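PDB 4TXD: Csc2 from Thermofilum pendens, which probably binds CRISPR RNA as the Cas7-family backbone subunit of a type I-D interference complex, and carries a bound zinc ion. Local coordinates for residues Met87-Thr101 / Thr195-Ile209. Residues are numbered along the deposited sequence; the frame is centred on the assembly and turned at random. Where two conformers were deposited one is given.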
# COMPACT_ATOMS: atom_id res chain seq x y z
N MET A 87 -14.99 23.16 0.58
CA MET A 87 -14.92 22.73 2.00
C MET A 87 -13.56 22.10 2.33
O MET A 87 -13.02 21.30 1.55
CB MET A 87 -16.06 21.74 2.35
CG MET A 87 -16.15 20.45 1.54
SD MET A 87 -17.33 19.21 2.23
CE MET A 87 -18.93 20.01 1.97
N GLU A 88 -13.03 22.45 3.46
CA GLU A 88 -11.82 21.85 3.91
C GLU A 88 -12.16 20.57 4.66
O GLU A 88 -12.99 20.57 5.50
CB GLU A 88 -10.98 22.87 4.63
CG GLU A 88 -10.65 22.66 6.05
CD GLU A 88 -10.44 23.99 6.79
OE1 GLU A 88 -11.17 24.21 7.77
OE2 GLU A 88 -9.59 24.78 6.37
N VAL A 89 -11.54 19.48 4.23
CA VAL A 89 -11.87 18.16 4.75
C VAL A 89 -10.59 17.49 5.24
O VAL A 89 -9.50 17.81 4.77
CB VAL A 89 -12.53 17.26 3.68
CG1 VAL A 89 -13.88 17.84 3.22
CG2 VAL A 89 -11.59 17.06 2.48
N PRO A 90 -10.73 16.52 6.14
CA PRO A 90 -9.57 15.69 6.51
C PRO A 90 -9.03 14.92 5.31
O PRO A 90 -9.78 14.53 4.41
CB PRO A 90 -10.13 14.72 7.56
CG PRO A 90 -11.42 15.26 7.97
CD PRO A 90 -11.94 16.19 6.91
N VAL A 91 -7.73 14.70 5.33
CA VAL A 91 -7.08 13.96 4.25
C VAL A 91 -6.02 13.04 4.83
O VAL A 91 -5.35 13.38 5.83
CB VAL A 91 -6.46 14.93 3.21
CG1 VAL A 91 -5.44 15.83 3.87
CG2 VAL A 91 -5.82 14.16 2.06
N ILE A 92 -5.89 11.85 4.25
CA ILE A 92 -4.83 10.94 4.61
C ILE A 92 -3.79 11.01 3.51
O ILE A 92 -4.02 10.55 2.40
CB ILE A 92 -5.34 9.48 4.77
CG1 ILE A 92 -6.54 9.44 5.73
CG2 ILE A 92 -4.22 8.57 5.26
CD1 ILE A 92 -7.23 8.08 5.79
N GLN A 93 -2.64 11.61 3.81
CA GLN A 93 -1.60 11.83 2.80
C GLN A 93 -1.00 10.50 2.31
O GLN A 93 -1.00 9.50 3.05
CB GLN A 93 -0.50 12.75 3.35
CG GLN A 93 -0.90 14.24 3.47
CD GLN A 93 0.29 15.20 3.29
OE1 GLN A 93 1.17 15.30 4.15
NE2 GLN A 93 0.31 15.90 2.17
N PRO A 94 -0.51 10.48 1.07
CA PRO A 94 0.08 9.27 0.46
C PRO A 94 1.11 8.55 1.34
O PRO A 94 1.07 7.33 1.43
CB PRO A 94 0.73 9.80 -0.82
CG PRO A 94 -0.12 10.96 -1.20
CD PRO A 94 -0.51 11.61 0.12
N GLN A 95 2.01 9.27 2.00
CA GLN A 95 3.03 8.57 2.78
C GLN A 95 2.44 7.92 4.05
O GLN A 95 3.02 6.97 4.58
CB GLN A 95 4.19 9.50 3.13
CG GLN A 95 5.07 9.85 1.93
CD GLN A 95 5.56 8.62 1.15
OE1 GLN A 95 6.26 7.76 1.69
NE2 GLN A 95 5.20 8.55 -0.12
N LYS A 96 1.30 8.40 4.54
CA LYS A 96 0.62 7.68 5.62
C LYS A 96 -0.02 6.39 5.10
O LYS A 96 0.04 5.36 5.77
CB LYS A 96 -0.45 8.55 6.29
CG LYS A 96 0.10 9.84 6.86
CD LYS A 96 -0.93 10.56 7.74
CE LYS A 96 -0.35 11.88 8.25
NZ LYS A 96 -1.29 12.58 9.13
N LEU A 97 -0.65 6.46 3.92
CA LEU A 97 -1.23 5.28 3.29
C LEU A 97 -0.15 4.22 3.03
O LEU A 97 -0.34 3.03 3.31
CB LEU A 97 -1.94 5.66 1.99
CG LEU A 97 -3.23 6.47 2.20
CD1 LEU A 97 -3.73 7.00 0.88
CD2 LEU A 97 -4.32 5.60 2.86
N MET A 98 0.99 4.66 2.50
CA MET A 98 2.14 3.78 2.32
C MET A 98 2.54 3.10 3.61
O MET A 98 2.71 1.88 3.66
CB MET A 98 3.36 4.54 1.78
CG MET A 98 3.27 4.93 0.34
SD MET A 98 3.77 3.58 -0.74
CE MET A 98 5.52 3.51 -0.46
N ALA A 99 2.74 3.91 4.65
CA ALA A 99 3.25 3.40 5.91
C ALA A 99 2.30 2.34 6.47
O ALA A 99 2.76 1.26 6.86
CB ALA A 99 3.42 4.52 6.91
N VAL A 100 1.00 2.62 6.50
CA VAL A 100 0.10 1.68 7.17
C VAL A 100 -0.10 0.44 6.31
O VAL A 100 -0.26 -0.68 6.84
CB VAL A 100 -1.29 2.29 7.53
CG1 VAL A 100 -1.14 3.46 8.51
CG2 VAL A 100 -2.08 2.71 6.28
N THR A 101 -0.08 0.60 4.98
CA THR A 101 -0.35 -0.53 4.10
C THR A 101 0.86 -1.47 4.12
O THR A 101 0.72 -2.70 4.14
CB THR A 101 -0.67 -0.10 2.66
OG1 THR A 101 -1.81 0.76 2.66
CG2 THR A 101 -0.96 -1.32 1.78
N THR A 195 8.65 2.52 -4.90
CA THR A 195 7.37 1.80 -4.78
C THR A 195 6.68 1.59 -6.13
O THR A 195 6.67 2.47 -7.01
CB THR A 195 6.40 2.55 -3.82
OG1 THR A 195 5.21 1.76 -3.64
CG2 THR A 195 6.02 3.94 -4.37
N ARG A 196 6.11 0.40 -6.31
CA ARG A 196 5.32 0.08 -7.49
C ARG A 196 3.83 0.26 -7.15
O ARG A 196 2.95 -0.03 -7.96
CB ARG A 196 5.62 -1.34 -7.98
CG ARG A 196 6.81 -1.41 -8.98
CD ARG A 196 7.19 -2.86 -9.34
NE ARG A 196 7.72 -3.55 -8.17
CZ ARG A 196 7.62 -4.85 -7.93
NH1 ARG A 196 7.02 -5.67 -8.80
NH2 ARG A 196 8.14 -5.33 -6.81
N VAL A 197 3.58 0.74 -5.94
CA VAL A 197 2.23 1.06 -5.45
C VAL A 197 2.21 2.55 -5.08
O VAL A 197 2.77 2.94 -4.06
CB VAL A 197 1.84 0.20 -4.23
CG1 VAL A 197 0.43 0.57 -3.70
CG2 VAL A 197 1.93 -1.29 -4.57
N ARG A 198 1.63 3.38 -5.94
CA ARG A 198 1.59 4.82 -5.73
C ARG A 198 0.21 5.27 -5.26
O ARG A 198 -0.76 5.14 -6.01
CB ARG A 198 1.96 5.57 -7.01
CG ARG A 198 3.42 5.47 -7.41
CD ARG A 198 3.93 6.81 -7.92
NE ARG A 198 4.38 6.77 -9.31
CZ ARG A 198 3.69 7.25 -10.34
NH1 ARG A 198 2.51 7.82 -10.16
NH2 ARG A 198 4.19 7.16 -11.57
N PHE A 199 0.12 5.80 -4.05
CA PHE A 199 -1.17 6.26 -3.53
C PHE A 199 -1.46 7.72 -3.88
O PHE A 199 -0.57 8.57 -3.76
CB PHE A 199 -1.23 6.12 -2.01
CG PHE A 199 -1.40 4.72 -1.52
CD1 PHE A 199 -2.65 4.11 -1.53
CD2 PHE A 199 -0.30 4.00 -1.05
CE1 PHE A 199 -2.81 2.80 -1.07
CE2 PHE A 199 -0.45 2.70 -0.59
CZ PHE A 199 -1.70 2.09 -0.60
N ASP A 200 -2.71 8.00 -4.26
CA ASP A 200 -3.26 9.35 -4.14
C ASP A 200 -3.41 9.65 -2.65
O ASP A 200 -3.40 8.72 -1.84
CB ASP A 200 -4.65 9.47 -4.80
CG ASP A 200 -4.60 9.48 -6.31
OD1 ASP A 200 -3.53 9.26 -6.91
OD2 ASP A 200 -5.69 9.70 -6.90
N PRO A 201 -3.58 10.93 -2.28
CA PRO A 201 -4.12 11.16 -0.93
C PRO A 201 -5.52 10.55 -0.83
O PRO A 201 -6.18 10.46 -1.86
CB PRO A 201 -4.20 12.70 -0.82
CG PRO A 201 -3.36 13.23 -1.97
CD PRO A 201 -3.45 12.17 -3.05
N ALA A 202 -5.96 10.15 0.37
CA ALA A 202 -7.34 9.74 0.54
C ALA A 202 -8.14 10.88 1.19
O ALA A 202 -7.79 11.38 2.26
CB ALA A 202 -7.43 8.47 1.36
N PHE A 203 -9.19 11.30 0.52
CA PHE A 203 -9.97 12.46 0.91
C PHE A 203 -11.32 12.13 1.61
O PHE A 203 -12.08 11.39 1.11
CB PHE A 203 -10.29 13.30 -0.31
CG PHE A 203 -9.11 13.81 -1.06
CD1 PHE A 203 -8.52 13.05 -2.03
CD2 PHE A 203 -8.61 15.05 -0.81
CE1 PHE A 203 -7.44 13.52 -2.73
CE2 PHE A 203 -7.54 15.52 -1.50
CZ PHE A 203 -6.95 14.76 -2.46
N ALA A 204 -11.58 12.75 2.75
CA ALA A 204 -12.90 12.65 3.37
C ALA A 204 -13.89 13.43 2.52
O ALA A 204 -13.52 14.40 1.85
CB ALA A 204 -12.87 13.18 4.79
N THR A 205 -15.14 13.01 2.51
CA THR A 205 -16.16 13.71 1.75
C THR A 205 -16.94 14.71 2.60
O THR A 205 -17.70 15.48 2.10
CB THR A 205 -17.18 12.75 1.16
OG1 THR A 205 -17.76 11.99 2.18
CG2 THR A 205 -16.55 11.85 0.20
N GLN A 206 -16.71 14.66 3.89
CA GLN A 206 -17.35 15.58 4.83
C GLN A 206 -16.33 16.07 5.84
O GLN A 206 -15.37 15.35 6.17
CB GLN A 206 -18.51 14.89 5.57
CG GLN A 206 -19.62 14.36 4.67
CD GLN A 206 -20.53 13.40 5.41
OE1 GLN A 206 -20.07 12.40 5.98
NE2 GLN A 206 -21.82 13.69 5.41
N ARG A 207 -16.57 17.28 6.34
CA ARG A 207 -15.75 17.88 7.38
C ARG A 207 -16.30 17.49 8.74
O ARG A 207 -17.03 18.26 9.36
CB ARG A 207 -15.72 19.40 7.22
CG ARG A 207 -14.79 20.14 8.17
CD ARG A 207 -14.84 21.67 7.89
NE ARG A 207 -13.68 22.40 8.43
CZ ARG A 207 -13.53 22.70 9.72
NH1 ARG A 207 -14.45 22.31 10.59
NH2 ARG A 207 -12.46 23.36 10.13
N ARG A 208 -16.00 16.28 9.19
CA ARG A 208 -16.58 15.80 10.44
C ARG A 208 -15.45 15.64 11.44
O ARG A 208 -14.90 14.54 11.61
CB ARG A 208 -17.36 14.50 10.22
CG ARG A 208 -18.70 14.72 9.49
CD ARG A 208 -19.30 13.43 8.96
NE ARG A 208 -19.56 12.45 10.02
CZ ARG A 208 -20.06 11.23 9.79
NH1 ARG A 208 -20.37 10.85 8.55
NH2 ARG A 208 -20.26 10.41 10.81
N ILE A 209 -15.06 16.76 12.04
CA ILE A 209 -13.94 16.78 12.98
C ILE A 209 -14.32 17.49 14.27
O ILE A 209 -15.23 18.33 14.31
CB ILE A 209 -12.69 17.45 12.37
CG1 ILE A 209 -12.90 18.96 12.17
CG2 ILE A 209 -12.27 16.75 11.06
CD1 ILE A 209 -11.60 19.74 11.88
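Phe199 lays its ring beneath Leu97 where the helix starting at Pro94 packs on strand 197-204. From the strand its CB rises beside Leu97 CD1 and the Pro94 ring. CG lies 3.7 Å from Leu97 CB, a CH-pi contact over one ring face; CD1 lies under Leu97 CB and CD1, CD2 meets Met98 CG and N, CE2 the backbone O of Leu97, and CZ ends 3.5 Å from Thr101 OG1. Setting CG anti to the carbonyl carbon (chi1 -74°) carries the ring along this helical turn. Met98 bends at chi2 and chi3, which brings SD to the ring edge, a Met-aromatic contact, and CE to within 3.6 Å of Thr195 CB. Thr101 suits a helix facing an aromatic because its hydroxyl is spent on Leu97 O, within the helix.

Before the helix, strands 85-92 and 197-204 run antiparallel as neighbours in the central sheet of the RRM-like domain. Ile92 and Ala202 form a hydrogen-bonded pair, with Ile92 N 2.8 Å from Ala202 O and the reverse bond equally short; Ala204 N adds a bond to Pro90 O. Small Ala202 lets Leu97 CD1 come within 4.0 Å of its CB, while Val91 CG2 sits over a face of Phe203.

Past the strand end, Arg207 stretches alongside Glu88 and grips OE1 side-on, NH2 at 2.8 Å and NE at 3.2 Å, with the oxygen nearly in the guanidinium plane. A glutamine in place of Glu88 could still offer an oxygen to both nitrogens, but would probably leave the charge of Arg207 without its mate. The chemistry thus changes along the contact: apolar packing joins helix to sheet, backbone bonds fix the strand register, and an ion pair ties the partly exposed end.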